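Local atomic coordinates of glycerol-3-phosphate dehydrogenase [NAD(+)] (Dunaliella salina, PDB entry 6IUY), a protein that probably interconverts sn-glycerol 3-phosphate and dihydroxyacetone phosphate with NAD, and pairs this dehydrogenase with a haloacid dehalogenase-like phosphatase domain that binds magnesium. Residues D453-A457 against S505-T510. Numbering follows the deposited sequence.
Sequences DVPGA and SVRDDT
The carboxylate of Asp453 joins the start of helix 454-477 to the loop 505-510, each oxygen serving a different side. OD1 is the N-cap acceptor, taking Gly456 N at 2.7 Å from above the carboxylate plane; Asp453 O accepts Ala457 N, and Pro455 in this first turn has no N-H to satisfy. OD2 accepts two loop donors: Thr510 OG1, 2.6 Å away on the anti side and 22° out of the plane, and, longer but nearly straight (163°), Arg507 N at 3.3 Å, from 41° above it. With CG anti to the backbone N (chi1 -172°), the short aspartate caps its own helix and still reaches across. Shortened to an alanine here, the side chain would lose both oxygens, probably leaving Gly456 N a weak bond to Asp453 O and depriving Arg507 N and Thr510 OG1 of their common acceptor. Gly456 lets the chains close up: Val506 CG2 packs 3.8 Å from its CA and the Thr510 methyl 3.7 Å from its C, while a beta carbon would hit Val506 CG1 and Asp453 OD2. This N-cap thus ties the loop between helices 481-502 and 514-526 to the helix start, Ala457 touching strand 422-427 and, like Thr510, Cys515 of helix 514-526.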
ATOM      1  N   ASP A 453       1.958 -10.818   9.288  1.00 42.89           N
ATOM      2  CA  ASP A 453       0.902  -9.926   9.809  1.00 44.68           C
ATOM      3  C   ASP A 453      -0.523 -10.492   9.688  1.00 45.50           C
ATOM      4  O   ASP A 453      -1.298 -10.052   8.825  1.00 41.49           O
ATOM      5  CB  ASP A 453       0.948  -8.552   9.095  1.00 40.00           C
ATOM      6  CG  ASP A 453       0.009  -7.525   9.732  1.00 45.01           C
ATOM      7  OD1 ASP A 453      -0.734  -7.876  10.676  1.00 45.99           O
ATOM      8  OD2 ASP A 453       0.001  -6.356   9.292  1.00 52.83           O
ATOM      9  N   VAL A 454      -0.891 -11.426  10.566  1.00 47.58           N
ATOM     10  CA  VAL A 454      -2.218 -12.044  10.482  1.00 40.71           C
ATOM     11  C   VAL A 454      -3.339 -11.036  10.787  1.00 40.91           C
ATOM     12  O   VAL A 454      -4.371 -11.024  10.113  1.00 42.97           O
ATOM     13  CB  VAL A 454      -2.361 -13.263  11.444  1.00 45.52           C
ATOM     14  CG1 VAL A 454      -3.828 -13.674  11.564  1.00 40.10           C
ATOM     15  CG2 VAL A 454      -1.526 -14.451  10.961  1.00 42.17           C
ATOM     16  N   PRO A 455      -3.152 -10.191  11.804  1.00 40.31           N
ATOM     17  CA  PRO A 455      -4.228  -9.229  12.065  1.00 45.32           C
ATOM     18  C   PRO A 455      -4.458  -8.226  10.914  1.00 46.94           C
ATOM     19  O   PRO A 455      -5.586  -7.777  10.729  1.00 41.44           O
ATOM     20  CB  PRO A 455      -3.774  -8.510  13.347  1.00 43.00           C
ATOM     21  CG  PRO A 455      -2.380  -8.943  13.611  1.00 43.74           C
ATOM     22  CD  PRO A 455      -2.123 -10.209  12.864  1.00 43.32           C
ATOM     23  N   GLY A 456      -3.427  -7.892  10.142  1.00 48.03           N
ATOM     24  CA  GLY A 456      -3.596  -6.910   9.072  1.00 46.12           C
ATOM     25  C   GLY A 456      -4.233  -7.484   7.814  1.00 41.27           C
ATOM     26  O   GLY A 456      -5.148  -6.878   7.243  1.00 42.58           O
ATOM     27  N   ALA A 457      -3.736  -8.641   7.382  1.00 36.09           N
ATOM     28  CA  ALA A 457      -4.297  -9.377   6.256  1.00 39.93           C
ATOM     29  C   ALA A 457      -5.772  -9.664   6.486  1.00 40.42           C
ATOM     30  O   ALA A 457      -6.619  -9.449   5.601  1.00 38.10           O
ATOM     31  CB  ALA A 457      -3.544 -10.699   6.032  1.00 38.80           C
ATOM     32  N   SER A 505      -0.212  -3.105  15.989  1.00 64.10           N
ATOM     33  CA  SER A 505       0.876  -3.914  15.431  1.00 64.75           C
ATOM     34  C   SER A 505       0.922  -3.881  13.906  1.00 63.31           C
ATOM     35  O   SER A 505       1.985  -4.052  13.308  1.00 62.69           O
ATOM     36  CB  SER A 505       0.739  -5.371  15.880  1.00 68.59           C
ATOM     37  OG  SER A 505      -0.257  -6.049  15.120  1.00 71.65           O
ATOM     38  N   VAL A 506      -0.240  -3.682  13.282  1.00 59.58           N
ATOM     39  CA  VAL A 506      -0.358  -3.815  11.835  1.00 56.58           C
ATOM     40  C   VAL A 506       0.581  -2.870  11.092  1.00 59.12           C
ATOM     41  O   VAL A 506       0.695  -1.684  11.419  1.00 59.39           O
ATOM     42  CB  VAL A 506      -1.792  -3.569  11.370  1.00 51.94           C
ATOM     43  CG1 VAL A 506      -1.866  -3.593   9.858  1.00 49.43           C
ATOM     44  CG2 VAL A 506      -2.711  -4.618  11.959  1.00 50.80           C
ATOM     45  N   ARG A 507       1.247  -3.417  10.086  1.00 53.98           N
ATOM     46  CA  ARG A 507       2.232  -2.680   9.311  1.00 60.99           C
ATOM     47  C   ARG A 507       1.660  -2.100   8.021  1.00 57.11           C
ATOM     48  O   ARG A 507       0.896  -2.767   7.315  1.00 52.59           O
ATOM     49  CB  ARG A 507       3.410  -3.598   8.975  1.00 67.32           C
ATOM     50  CG  ARG A 507       4.148  -4.123  10.197  1.00 76.35           C
ATOM     51  CD  ARG A 507       5.250  -5.084   9.794  1.00 86.12           C
ATOM     52  NE  ARG A 507       6.169  -5.351  10.898  1.00 97.41           N
ATOM     53  CZ  ARG A 507       7.139  -6.262  10.858  1.00104.50           C
ATOM     54  NH1 ARG A 507       7.319  -7.002   9.767  1.00 97.13           N
ATOM     55  NH2 ARG A 507       7.927  -6.439  11.913  1.00105.48           N
ATOM     56  N   ASP A 508       2.046  -0.864   7.715  1.00 57.98           N
ATOM     57  CA  ASP A 508       1.640  -0.211   6.480  1.00 53.82           C
ATOM     58  C   ASP A 508       1.913  -1.076   5.261  1.00 48.82           C
ATOM     59  O   ASP A 508       1.111  -1.092   4.327  1.00 45.75           O
ATOM     60  CB  ASP A 508       2.352   1.134   6.323  1.00 57.06           C
ATOM     61  CG  ASP A 508       1.541   2.292   6.879  1.00 59.40           C
ATOM     62  OD1 ASP A 508       0.405   2.061   7.343  1.00 61.13           O
ATOM     63  OD2 ASP A 508       2.031   3.441   6.844  1.00 66.82           O
ATOM     64  N   ASP A 509       3.034  -1.793   5.272  1.00 42.52           N
ATOM     65  CA  ASP A 509       3.384  -2.675   4.167  1.00 47.08           C
ATOM     66  C   ASP A 509       2.223  -3.597   3.785  1.00 46.59           C
ATOM     67  O   ASP A 509       2.040  -3.940   2.611  1.00 43.94           O
ATOM     68  CB  ASP A 509       4.604  -3.526   4.521  1.00 45.74           C
ATOM     69  CG  ASP A 509       5.917  -2.785   4.343  1.00 55.85           C
ATOM     70  OD1 ASP A 509       6.062  -2.033   3.357  1.00 57.53           O
ATOM     71  OD2 ASP A 509       6.814  -2.968   5.192  1.00 58.37           O
ATOM     72  N   THR A 510       1.429  -3.973   4.781  1.00 43.25           N
ATOM     73  CA  THR A 510       0.392  -4.985   4.594  1.00 46.41           C
ATOM     74  C   THR A 510      -0.690  -4.507   3.620  1.00 40.31           C
ATOM     75  O   THR A 510      -1.252  -5.290   2.876  1.00 39.56           O
ATOM     76  CB  THR A 510      -0.239  -5.379   5.972  1.00 49.58           C
ATOM     77  OG1 THR A 510       0.763  -5.991   6.800  1.00 41.36           O
ATOM     78  CG2 THR A 510      -1.386  -6.344   5.788  1.00 45.09           C
TER